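Local coordinates for protein 3-carboxy-cis,cis-muconate cycloisomerase (Pseudomonas putida, PDB 1RE5) that belongs to the mainly helical fumarase/aspartase-type lyase superfamily and assembles as a tetramer of identical chains, at residues R184-V189 / L233-S238; T174-R179 / L240-G245; A157-L162 / A428-Q433; A262-E267 / R356-L361; E54-C57 / R61-T64. All coordinates share one frame; numbering follows the deposited sequence.

Interaction 1 (R184-V189 / L233-S238)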
# COMPACT_ATOMS: atom_id res chain seq x y z
N ARG D 184 -5.68 24.73 -2.97
CA ARG D 184 -7.06 25.17 -3.14
C ARG D 184 -7.41 25.63 -4.56
O ARG D 184 -8.36 25.13 -5.17
CB ARG D 184 -7.37 26.28 -2.13
CG ARG D 184 -8.81 26.71 -2.12
CD ARG D 184 -9.27 27.04 -0.70
NE ARG D 184 -10.72 27.10 -0.64
CZ ARG D 184 -11.46 26.78 0.42
NH1 ARG D 184 -10.88 26.38 1.55
NH2 ARG D 184 -12.78 26.83 0.35
N PRO D 185 -6.63 26.57 -5.13
CA PRO D 185 -6.90 27.06 -6.49
C PRO D 185 -6.76 25.99 -7.57
O PRO D 185 -7.33 26.10 -8.65
CB PRO D 185 -5.87 28.16 -6.66
CG PRO D 185 -4.70 27.63 -5.88
CD PRO D 185 -5.37 27.15 -4.61
N ARG D 186 -5.98 24.97 -7.26
CA ARG D 186 -5.70 23.87 -8.17
C ARG D 186 -6.82 22.83 -8.13
O ARG D 186 -7.25 22.32 -9.16
CB ARG D 186 -4.38 23.25 -7.73
CG ARG D 186 -3.57 22.60 -8.77
CD ARG D 186 -2.31 22.08 -8.10
NE ARG D 186 -1.40 23.15 -7.72
CZ ARG D 186 -0.65 23.15 -6.62
NH1 ARG D 186 -0.70 22.13 -5.76
NH2 ARG D 186 0.19 24.15 -6.38
N LEU D 187 -7.31 22.54 -6.93
CA LEU D 187 -8.35 21.54 -6.72
C LEU D 187 -9.77 21.93 -7.10
O LEU D 187 -10.48 21.16 -7.73
CB LEU D 187 -8.37 21.10 -5.25
CG LEU D 187 -9.49 20.13 -4.88
CD1 LEU D 187 -9.23 18.74 -5.46
CD2 LEU D 187 -9.57 20.05 -3.37
N LEU D 188 -10.18 23.13 -6.70
CA LEU D 188 -11.52 23.61 -6.96
C LEU D 188 -11.73 24.09 -8.39
O LEU D 188 -11.91 25.29 -8.64
CB LEU D 188 -11.88 24.73 -5.97
CG LEU D 188 -11.77 24.31 -4.50
CD1 LEU D 188 -12.23 25.45 -3.58
CD2 LEU D 188 -12.62 23.08 -4.27
N VAL D 189 -11.72 23.14 -9.33
CA VAL D 189 -11.93 23.45 -10.73
C VAL D 189 -13.15 22.70 -11.25
O VAL D 189 -13.57 21.69 -10.67
CB VAL D 189 -10.70 23.06 -11.60
CG1 VAL D 189 -9.54 23.99 -11.30
CG2 VAL D 189 -10.31 21.59 -11.34
N LEU D 233 -7.08 15.29 -7.61
CA LEU D 233 -7.72 14.53 -6.53
C LEU D 233 -6.68 13.76 -5.68
O LEU D 233 -6.80 13.67 -4.45
CB LEU D 233 -8.75 13.55 -7.10
CG LEU D 233 -9.82 14.12 -8.03
CD1 LEU D 233 -10.79 13.02 -8.47
CD2 LEU D 233 -10.57 15.24 -7.32
N VAL D 234 -5.67 13.22 -6.33
CA VAL D 234 -4.65 12.47 -5.63
C VAL D 234 -3.81 13.39 -4.75
O VAL D 234 -3.39 13.00 -3.66
CB VAL D 234 -3.76 11.72 -6.62
CG1 VAL D 234 -2.70 10.93 -5.89
CG2 VAL D 234 -4.64 10.79 -7.45
N GLU D 235 -3.57 14.62 -5.20
CA GLU D 235 -2.81 15.55 -4.36
C GLU D 235 -3.57 15.88 -3.08
O GLU D 235 -2.99 15.91 -1.99
CB GLU D 235 -2.53 16.85 -5.09
CG GLU D 235 -2.13 17.97 -4.16
CD GLU D 235 -1.72 19.22 -4.92
OE1 GLU D 235 -2.49 19.66 -5.80
OE2 GLU D 235 -0.62 19.74 -4.63
N PHE D 236 -4.87 16.14 -3.21
CA PHE D 236 -5.70 16.45 -2.04
C PHE D 236 -5.67 15.29 -1.05
O PHE D 236 -5.54 15.49 0.16
CB PHE D 236 -7.14 16.73 -2.48
CG PHE D 236 -8.08 16.98 -1.33
CD1 PHE D 236 -7.91 18.07 -0.50
CD2 PHE D 236 -9.15 16.12 -1.09
CE1 PHE D 236 -8.79 18.31 0.57
CE2 PHE D 236 -10.04 16.35 -0.03
CZ PHE D 236 -9.86 17.45 0.80
N ALA D 237 -5.79 14.07 -1.57
CA ALA D 237 -5.78 12.88 -0.72
C ALA D 237 -4.43 12.75 -0.04
O ALA D 237 -4.32 12.32 1.10
CB ALA D 237 -6.06 11.64 -1.56
N SER D 238 -3.39 13.14 -0.76
CA SER D 238 -2.04 13.06 -0.26
C SER D 238 -1.80 13.98 0.94
O SER D 238 -1.15 13.60 1.91
CB SER D 238 -1.08 13.39 -1.40
OG SER D 238 0.22 13.47 -0.89
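R186 and E235 form the polar half of this contact, facing each other across the gap between helices 162-187 and 231-257. A single guanidinium nitrogen does the work: R186 NH1 lies 2.6 Å from E235 OE2 in a salt bridge and also donates to E235 OE1 at 3.1 Å. The second bond is nearly straight (165° at the hydrogen), uses the syn lone pair of OE1 and runs in the guanidinium plane, so that the two flat groups are almost coplanar. The chain of R186 bends at CG-CD (chi3 -72°) to turn its terminal group onto the extended glutamate. Both charges have further partners across a subunit boundary: R186 NH2 pairs with E182 of the second subunit, and E235 OE1 with R179 of the same neighbour. The result is a buried ionic network shared by two chains, which should favour the charged form of E235.

The apolar half is carried by L187. Its CD2 sits over one face of the F236 ring, 4.2 Å from the centroid and 27° off the normal, a CH-pi contact; the other methyl, L187 CD1, meets L233 CD2 at 4.2 Å. With CG anti to the backbone N, L187 sends both methyls into the space between the helices.

Just beyond, L188 leaves the helix as the centre of an inverse gamma turn. L118 of helix 106-142 touches both L233 and F236, while helix 319-347 supplies L327 against L233 and C331 against F236.

Interaction 2 (T174-R179 / L240-G245)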
# COMPACT_ATOMS: atom_id res chain seq x y z
N THR D 174 0.91 23.57 10.92
CA THR D 174 1.03 24.84 10.21
C THR D 174 1.40 24.57 8.74
O THR D 174 0.83 25.16 7.82
CB THR D 174 2.11 25.74 10.84
OG1 THR D 174 1.73 26.05 12.19
CG2 THR D 174 2.28 27.04 10.04
N ARG D 175 2.36 23.69 8.53
CA ARG D 175 2.79 23.35 7.18
C ARG D 175 1.66 22.72 6.38
O ARG D 175 1.61 22.85 5.15
CB ARG D 175 3.97 22.39 7.24
CG ARG D 175 5.33 23.04 7.26
CD ARG D 175 6.41 22.02 7.61
NE ARG D 175 6.76 22.14 9.02
CZ ARG D 175 6.94 21.12 9.84
NH1 ARG D 175 6.80 19.88 9.40
NH2 ARG D 175 7.25 21.35 11.10
N HIS D 176 0.74 22.03 7.05
CA HIS D 176 -0.36 21.41 6.32
C HIS D 176 -1.39 22.43 5.93
O HIS D 176 -2.02 22.32 4.87
CB HIS D 176 -1.01 20.30 7.15
CG HIS D 176 -0.08 19.18 7.45
ND1 HIS D 176 -0.25 18.33 8.53
CD2 HIS D 176 1.07 18.79 6.85
CE1 HIS D 176 0.76 17.48 8.58
NE2 HIS D 176 1.58 17.74 7.57
N ARG D 177 -1.57 23.43 6.79
CA ARG D 177 -2.54 24.49 6.52
C ARG D 177 -2.07 25.22 5.29
O ARG D 177 -2.86 25.58 4.41
CB ARG D 177 -2.62 25.43 7.71
CG ARG D 177 -3.05 24.72 8.97
CD ARG D 177 -3.15 25.67 10.12
NE ARG D 177 -4.25 26.61 9.96
CZ ARG D 177 -4.37 27.73 10.67
NH1 ARG D 177 -3.44 28.03 11.57
NH2 ARG D 177 -5.42 28.53 10.50
N GLN D 178 -0.76 25.40 5.24
CA GLN D 178 -0.05 26.06 4.15
C GLN D 178 -0.27 25.27 2.86
O GLN D 178 -0.61 25.84 1.84
CB GLN D 178 1.42 26.09 4.52
CG GLN D 178 2.35 26.96 3.73
CD GLN D 178 3.79 26.79 4.23
OE1 GLN D 178 4.07 26.88 5.45
NE2 GLN D 178 4.72 26.55 3.29
N ARG D 179 -0.09 23.96 2.93
CA ARG D 179 -0.25 23.09 1.77
C ARG D 179 -1.69 23.10 1.26
O ARG D 179 -1.93 23.17 0.04
CB ARG D 179 0.17 21.65 2.12
CG ARG D 179 1.67 21.48 2.34
CD ARG D 179 2.01 20.13 2.99
NE ARG D 179 3.45 19.94 3.13
CZ ARG D 179 4.05 19.53 4.24
NH1 ARG D 179 3.34 19.26 5.33
NH2 ARG D 179 5.38 19.42 4.29
N LEU D 240 -4.09 15.07 2.95
CA LEU D 240 -4.89 14.50 4.03
C LEU D 240 -4.07 13.36 4.65
O LEU D 240 -4.13 13.10 5.86
CB LEU D 240 -6.23 13.98 3.49
CG LEU D 240 -7.48 14.83 3.76
CD1 LEU D 240 -7.23 16.28 3.47
CD2 LEU D 240 -8.62 14.30 2.90
N GLY D 241 -3.30 12.69 3.79
CA GLY D 241 -2.46 11.59 4.22
C GLY D 241 -1.42 12.12 5.19
O GLY D 241 -1.19 11.53 6.26
N LEU D 242 -0.80 13.23 4.83
CA LEU D 242 0.21 13.88 5.66
C LEU D 242 -0.40 14.23 7.03
O LEU D 242 0.23 14.03 8.08
CB LEU D 242 0.72 15.14 4.96
CG LEU D 242 2.09 15.20 4.27
CD1 LEU D 242 2.58 13.83 3.81
CD2 LEU D 242 1.98 16.18 3.10
N VAL D 243 -1.63 14.74 7.02
CA VAL D 243 -2.31 15.11 8.27
C VAL D 243 -2.53 13.88 9.14
O VAL D 243 -2.31 13.92 10.35
CB VAL D 243 -3.67 15.77 8.00
CG1 VAL D 243 -4.44 15.92 9.30
CG2 VAL D 243 -3.46 17.14 7.36
N ALA D 244 -2.98 12.79 8.54
CA ALA D 244 -3.21 11.56 9.29
C ALA D 244 -1.91 11.16 9.95
O ALA D 244 -1.87 10.84 11.14
CB ALA D 244 -3.67 10.45 8.33
N GLY D 245 -0.84 11.20 9.17
CA GLY D 245 0.47 10.82 9.66
C GLY D 245 0.92 11.63 10.86
O GLY D 245 1.37 11.07 11.87
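With chi1 near -63°, H176 places its CG opposite the carbonyl carbon, and the imidazole swings across to L242 and V243; R179 starts out in a similar way (chi1 -70°) and then runs extended as far as NE. Both reach from helix 162-187 to helix 231-257, an antiparallel pair in the long helical bundle that forms the centre of this superfamily's fold. The two short segments run at 169° to one another, their axes 10.2 Å apart.

The imidazole fits into the neighbouring helix surface rather than bonding to it. V243 CG2 approaches H176 ND1 at 3.6 Å, and the backbone N of V243 lies over a ring face. At the far end of the ring, H176 CE1 is 3.5 Å from the carbonyl oxygen L242 O, while H176 NE2 packs on L242 CB at 3.8 Å.

R179 offers its flat side to the same leucine. R179 NH2 and NE are paired with D231 and E235 of the second subunit, while L242 of its own chain lies over one face of the group. V334 of helix 319-347 packs on V243, and F306 of the second subunit on L242, so the pair is enclosed from both its own chain and its neighbour. The methyl L242 CD2 stands 3.7 Å above the R179 guanidinium plane, offset toward the rim, and is 4.0 Å from R179 CD.

Interaction 3 (A157-L162 / A428-Q433)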
# COMPACT_ATOMS: atom_id res chain seq x y z
N ALA D 157 17.23 10.06 27.22
CA ALA D 157 18.23 10.92 26.61
C ALA D 157 18.15 12.27 27.31
O ALA D 157 17.34 12.45 28.22
CB ALA D 157 17.92 11.09 25.12
N THR D 158 18.98 13.21 26.89
CA THR D 158 19.00 14.54 27.50
C THR D 158 17.61 15.13 27.54
O THR D 158 16.77 14.86 26.68
CB THR D 158 19.93 15.48 26.74
OG1 THR D 158 19.69 15.34 25.34
CG2 THR D 158 21.38 15.16 27.04
N PRO D 159 17.36 15.99 28.53
CA PRO D 159 16.09 16.67 28.76
C PRO D 159 15.48 17.34 27.55
O PRO D 159 16.17 17.77 26.61
CB PRO D 159 16.43 17.67 29.86
CG PRO D 159 17.50 16.98 30.61
CD PRO D 159 18.37 16.45 29.49
N VAL D 160 14.17 17.47 27.65
CA VAL D 160 13.33 18.06 26.63
C VAL D 160 12.19 18.73 27.44
O VAL D 160 12.13 18.59 28.65
CB VAL D 160 12.83 16.91 25.68
CG1 VAL D 160 11.33 16.97 25.46
CG2 VAL D 160 13.61 16.96 24.37
N THR D 161 11.32 19.48 26.78
CA THR D 161 10.23 20.15 27.48
C THR D 161 8.91 19.66 26.87
O THR D 161 8.88 19.27 25.71
CB THR D 161 10.41 21.67 27.32
OG1 THR D 161 9.98 22.33 28.50
CG2 THR D 161 9.59 22.19 26.17
N LEU D 162 7.83 19.64 27.64
CA LEU D 162 6.57 19.16 27.05
C LEU D 162 6.14 20.11 25.94
O LEU D 162 5.61 19.67 24.91
CB LEU D 162 5.44 19.05 28.09
CG LEU D 162 4.07 18.63 27.53
CD1 LEU D 162 4.18 17.28 26.84
CD2 LEU D 162 3.03 18.55 28.65
N ALA D 428 16.23 21.12 34.75
CA ALA D 428 15.75 22.44 34.38
C ALA D 428 16.84 23.34 33.77
O ALA D 428 16.54 24.29 33.05
CB ALA D 428 15.15 23.11 35.59
N HIS D 429 18.10 23.01 34.05
CA HIS D 429 19.22 23.81 33.56
C HIS D 429 19.90 23.24 32.32
O HIS D 429 20.97 23.70 31.93
CB HIS D 429 20.25 23.97 34.69
CG HIS D 429 19.77 24.85 35.80
ND1 HIS D 429 19.63 26.22 35.66
CD2 HIS D 429 19.35 24.56 37.05
CE1 HIS D 429 19.13 26.73 36.78
NE2 HIS D 429 18.95 25.74 37.64
N TYR D 430 19.28 22.25 31.69
CA TYR D 430 19.85 21.67 30.49
C TYR D 430 18.75 21.47 29.46
O TYR D 430 18.65 20.42 28.84
CB TYR D 430 20.52 20.34 30.83
CG TYR D 430 21.64 19.97 29.88
CD1 TYR D 430 22.70 20.84 29.65
CD2 TYR D 430 21.65 18.73 29.23
CE1 TYR D 430 23.75 20.51 28.79
CE2 TYR D 430 22.70 18.37 28.37
CZ TYR D 430 23.75 19.27 28.16
OH TYR D 430 24.78 18.94 27.31
N LEU D 431 17.93 22.50 29.30
CA LEU D 431 16.82 22.47 28.36
C LEU D 431 17.18 23.00 26.98
O LEU D 431 16.34 23.04 26.08
CB LEU D 431 15.65 23.27 28.94
CG LEU D 431 14.64 22.45 29.74
CD1 LEU D 431 15.34 21.32 30.48
CD2 LEU D 431 13.89 23.35 30.70
N GLY D 432 18.43 23.40 26.79
CA GLY D 432 18.85 23.91 25.50
C GLY D 432 17.91 24.94 24.89
O GLY D 432 17.49 25.88 25.56
N GLN D 433 17.56 24.75 23.62
CA GLN D 433 16.68 25.68 22.92
C GLN D 433 15.19 25.37 23.06
O GLN D 433 14.36 25.93 22.33
CB GLN D 433 17.05 25.73 21.43
CG GLN D 433 18.51 26.08 21.18
CD GLN D 433 18.93 27.36 21.89
OE1 GLN D 433 18.42 28.44 21.59
NE2 GLN D 433 19.84 27.23 22.86
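The carbonyl oxygen of Y430 is bordered by three ring carbons of P159: CB at 3.7 Å, and CG and CD each at 4.0 Å from Y430 O. These are van der Waals contacts, since the proline ring has no donor to offer. The same ring continues onto side chains, P159 CD resting 4.0 Å from Y430 CD2 and P159 CB 3.9 Å from L431 CD1.

The tyrosine ring is met at its edge. T158 CG2 comes up in the ring plane, 3.7 Å from Y430 CE2, with P159 CD close by at the same rim. The torsion of T158 (chi1 46°) divides its branches between two tasks: the methyl faces Y430, while OG1 hydrogen-bonds S196 of the second subunit. Y430 OH in turn bonds to E369 of helix 368-378.

The contact joins the corner leading into strand 159-161, within this chain an outermost strand of a three-stranded antiparallel sheet, to the loop before the C-terminal helix 434-449. Sequence regions far apart along the chain meet here beside another subunit. The hydroxyls of T158 and Y430 bond outside these segments, and what passes between the two is mainly van der Waals packing, part of it against the Y430 carbonyl.

Interaction 4 (A262-E267 / R356-L361)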
# COMPACT_ATOMS: atom_id res chain seq x y z
N ALA D 262 5.10 5.10 32.79
CA ALA D 262 5.49 6.49 32.48
C ALA D 262 4.55 7.45 33.22
O ALA D 262 4.99 8.25 34.03
CB ALA D 262 5.42 6.75 31.00
N GLY D 263 3.25 7.35 32.91
CA GLY D 263 2.23 8.17 33.55
C GLY D 263 2.53 9.64 33.63
O GLY D 263 2.40 10.25 34.68
N GLU D 264 2.90 10.23 32.51
CA GLU D 264 3.23 11.64 32.49
C GLU D 264 2.14 12.52 31.90
O GLU D 264 1.92 13.64 32.37
CB GLU D 264 4.54 11.85 31.74
CG GLU D 264 5.70 11.18 32.42
CD GLU D 264 7.00 11.40 31.69
OE1 GLU D 264 8.06 11.06 32.25
OE2 GLU D 264 6.95 11.91 30.55
N VAL D 265 1.46 12.04 30.87
CA VAL D 265 0.41 12.81 30.23
C VAL D 265 -0.76 11.87 30.06
O VAL D 265 -0.56 10.68 29.84
CB VAL D 265 0.86 13.35 28.85
CG1 VAL D 265 -0.32 13.89 28.07
CG2 VAL D 265 1.89 14.46 29.03
N PHE D 266 -1.97 12.39 30.17
CA PHE D 266 -3.15 11.54 30.04
C PHE D 266 -4.25 12.18 29.21
O PHE D 266 -4.38 13.41 29.18
CB PHE D 266 -3.76 11.26 31.42
CG PHE D 266 -2.82 10.60 32.37
CD1 PHE D 266 -2.84 9.22 32.53
CD2 PHE D 266 -1.93 11.36 33.13
CE1 PHE D 266 -1.98 8.60 33.42
CE2 PHE D 266 -1.07 10.75 34.03
CZ PHE D 266 -1.10 9.36 34.17
N GLU D 267 -5.04 11.34 28.55
CA GLU D 267 -6.17 11.81 27.78
C GLU D 267 -7.21 12.27 28.81
O GLU D 267 -7.22 11.80 29.94
CB GLU D 267 -6.76 10.68 26.97
CG GLU D 267 -6.09 10.43 25.66
CD GLU D 267 -6.80 9.36 24.87
OE1 GLU D 267 -8.04 9.29 24.98
OE2 GLU D 267 -6.13 8.61 24.15
N ARG D 356 9.32 14.65 36.63
CA ARG D 356 10.54 14.93 37.38
C ARG D 356 11.12 13.63 37.91
O ARG D 356 12.31 13.37 37.79
CB ARG D 356 10.24 15.84 38.58
CG ARG D 356 10.32 17.34 38.30
CD ARG D 356 11.76 17.84 38.29
NE ARG D 356 11.85 19.29 38.04
CZ ARG D 356 12.98 19.99 38.02
NH1 ARG D 356 14.15 19.38 38.24
NH2 ARG D 356 12.96 21.30 37.77
N ARG D 357 10.24 12.83 38.51
CA ARG D 357 10.62 11.56 39.10
C ARG D 357 11.22 10.63 38.04
O ARG D 357 12.26 10.02 38.27
CB ARG D 357 9.39 10.92 39.73
CG ARG D 357 9.63 10.21 41.04
CD ARG D 357 8.30 9.73 41.62
NE ARG D 357 7.35 10.85 41.74
CZ ARG D 357 6.05 10.77 41.46
NH1 ARG D 357 5.52 9.61 41.05
NH2 ARG D 357 5.28 11.85 41.56
N ASN D 358 10.57 10.55 36.88
CA ASN D 358 11.07 9.70 35.81
C ASN D 358 12.43 10.17 35.32
O ASN D 358 13.26 9.36 34.90
CB ASN D 358 10.09 9.68 34.64
CG ASN D 358 8.78 9.00 34.97
OD1 ASN D 358 8.68 8.25 35.95
ND2 ASN D 358 7.77 9.24 34.15
N LEU D 359 12.66 11.48 35.38
CA LEU D 359 13.91 12.06 34.93
C LEU D 359 15.15 11.47 35.56
O LEU D 359 16.12 11.24 34.85
CB LEU D 359 13.91 13.57 35.12
CG LEU D 359 13.76 14.34 33.81
CD1 LEU D 359 13.33 15.76 34.08
CD2 LEU D 359 15.06 14.28 33.07
N ASP D 360 15.16 11.23 36.86
CA ASP D 360 16.38 10.62 37.39
C ASP D 360 16.20 9.13 37.69
O ASP D 360 16.55 8.63 38.76
CB ASP D 360 16.97 11.38 38.61
CG ASP D 360 15.93 11.94 39.55
OD1 ASP D 360 15.32 12.97 39.20
OD2 ASP D 360 15.73 11.34 40.63
N LEU D 361 15.67 8.43 36.69
CA LEU D 361 15.46 7.00 36.76
C LEU D 361 16.80 6.38 36.39
O LEU D 361 17.10 5.25 36.76
CB LEU D 361 14.39 6.58 35.75
CG LEU D 361 13.69 5.24 35.93
CD1 LEU D 361 13.12 5.17 37.33
CD2 LEU D 361 12.57 5.11 34.90
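The last turn of helix 352-359 meets the loop entering strand 265-266 through one side chain, N358, whose amide reaches A262 and E264. Both bonds start at the same nitrogen. N358 ND2 donates to the backbone oxygen A262 O at 3.0 Å and to E264 OE1 at 2.6 Å, with angles of 160° and 171° at the hydrogens. Each acceptor lies close to the amide plane, as expected when each N-H of the amide serves one acceptor.

E264 approaches from the direction opposite to N358 on an extended chain. Its OE1 is met on the anti side, 20° out of the carboxylate plane, and the carboxylate and amide planes are nearly parallel.

Strand 265-266 pairs antiparallel with strand 349-350, and helix 352-359 follows strand 349-350 in the chain, so the loop touches the element just after its sheet partner. Further along, the chain passes through the loop carrying the superfamily's signature sequence before helix 286-307, to whose first backbone N-H groups E267 is bonded.

The second oxygen of E264, OE2, forms a salt bridge with R151 of strand 147-152, which probably favours the charged carboxylate. The other end of the amide is fixed too: N358 OD1 accepts from R354 NE, one turn earlier in the same helix.

Interaction 5 (E54-C57 / R61-T64). Unlike the reference sequence in segment 61-64: T64 (reference Val).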
# COMPACT_ATOMS: atom_id res chain seq x y z
N GLU D 54 -34.42 23.51 -11.68
CA GLU D 54 -33.98 23.85 -10.32
C GLU D 54 -34.93 23.31 -9.26
O GLU D 54 -34.50 22.93 -8.17
CB GLU D 54 -33.86 25.36 -10.15
CG GLU D 54 -32.84 25.99 -11.06
CD GLU D 54 -32.68 27.48 -10.80
OE1 GLU D 54 -33.70 28.20 -10.82
OE2 GLU D 54 -31.53 27.92 -10.57
N ALA D 55 -36.22 23.28 -9.57
CA ALA D 55 -37.23 22.79 -8.64
C ALA D 55 -37.06 21.30 -8.37
O ALA D 55 -37.44 20.81 -7.31
CB ALA D 55 -38.62 23.05 -9.20
N ALA D 56 -36.50 20.58 -9.34
CA ALA D 56 -36.31 19.15 -9.21
C ALA D 56 -34.90 18.77 -8.74
O ALA D 56 -34.62 17.60 -8.47
CB ALA D 56 -36.63 18.47 -10.53
N CYS D 57 -34.00 19.75 -8.64
CA CYS D 57 -32.63 19.49 -8.21
C CYS D 57 -32.47 19.51 -6.68
O CYS D 57 -31.67 20.27 -6.14
CB CYS D 57 -31.67 20.48 -8.87
SG CYS D 57 -31.39 20.16 -10.63
N ARG D 61 -35.98 14.53 -3.12
CA ARG D 61 -36.98 14.03 -4.06
C ARG D 61 -36.66 12.70 -4.74
O ARG D 61 -37.48 12.19 -5.51
CB ARG D 61 -37.26 15.10 -5.14
N TYR D 62 -35.50 12.12 -4.45
CA TYR D 62 -35.13 10.87 -5.11
C TYR D 62 -34.97 9.65 -4.22
O TYR D 62 -34.73 9.75 -3.02
CB TYR D 62 -33.86 11.10 -5.92
CG TYR D 62 -34.04 12.21 -6.92
CD1 TYR D 62 -33.76 13.54 -6.59
CD2 TYR D 62 -34.54 11.94 -8.20
CE1 TYR D 62 -33.97 14.57 -7.50
CE2 TYR D 62 -34.76 12.96 -9.12
CZ TYR D 62 -34.47 14.27 -8.77
OH TYR D 62 -34.69 15.26 -9.69
N ASP D 63 -35.12 8.48 -4.83
CA ASP D 63 -35.01 7.25 -4.07
C ASP D 63 -33.69 6.51 -4.30
O ASP D 63 -33.44 5.90 -5.34
CB ASP D 63 -36.20 6.35 -4.40
CG ASP D 63 -36.06 4.98 -3.82
OD1 ASP D 63 -35.51 4.84 -2.71
OD2 ASP D 63 -36.52 4.03 -4.48
N THR D 64 -32.84 6.59 -3.28
CA THR D 64 -31.53 5.97 -3.29
C THR D 64 -31.61 4.49 -3.61
O THR D 64 -30.93 4.02 -4.52
CB THR D 64 -30.83 6.17 -1.93
OG1 THR D 64 -30.57 7.56 -1.74
CG2 THR D 64 -29.51 5.42 -1.88
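The phenol ring of Y62 is met at its edge by the backbone oxygen of A56, which lies in the ring plane. Across these two segments the rim is where the contact is made; the apolar neighbours of Y62 come from other helices, L85 of helix 78-92 and L29 of helix 21-40.

A56 O sits beside the corner of the ring, 3.2 Å from Y62 CE1 and 3.3 Å from Y62 CZ. The hydroxyl is directed to it as a donor, Y62 OH to A56 O at 2.6 Å, although OH is also modelled too close to another atom, so its exact position, and with it the length of this bond, is doubtful. The methyl of A56 adds a lesser contact, its CB lying 3.8 Å from Y62 OH. With chi1 at -57° the ring is carried back from the loop toward the preceding helix.

A56 lies in the closing turn of the first helix, where C57 N makes a weak bond of 3.3 Å to E54 O. If the hydroxyl is rightly placed, it would give the A56 carbonyl a donor from the following loop. On its other contacts A56 packs against L85, V88 and I89 of helix 78-92, while C57 rests on L29 and A33.

D63 stands at the N-cap of the next helix, 64-74, and its OD2 weakly accepts from A66 N. This is a short connection between two consecutive helices, with the Y62 ring folded back against the first.

Interactions 1 and 2 join the same two helices, 162-187 and 231-257, with centres 13 Å apart in the buried bundle; both reach the second subunit, but the first combines a salt bridge with leucine packing, whereas the second fits histidine and arginine against aliphatic groups. Interactions 3 and 4 are also buried, but their centres lie about 29 and 28 Å from the chain's centre; they touch where A428 packs on R356 and L162 on V265. The former is mainly van der Waals packing, the latter a pair of amide hydrogen bonds. Interaction 5, partly buried, lies about 62 Å from interaction 3 between centres, on the opposite side of the chain's centre, and ties sequence neighbours together.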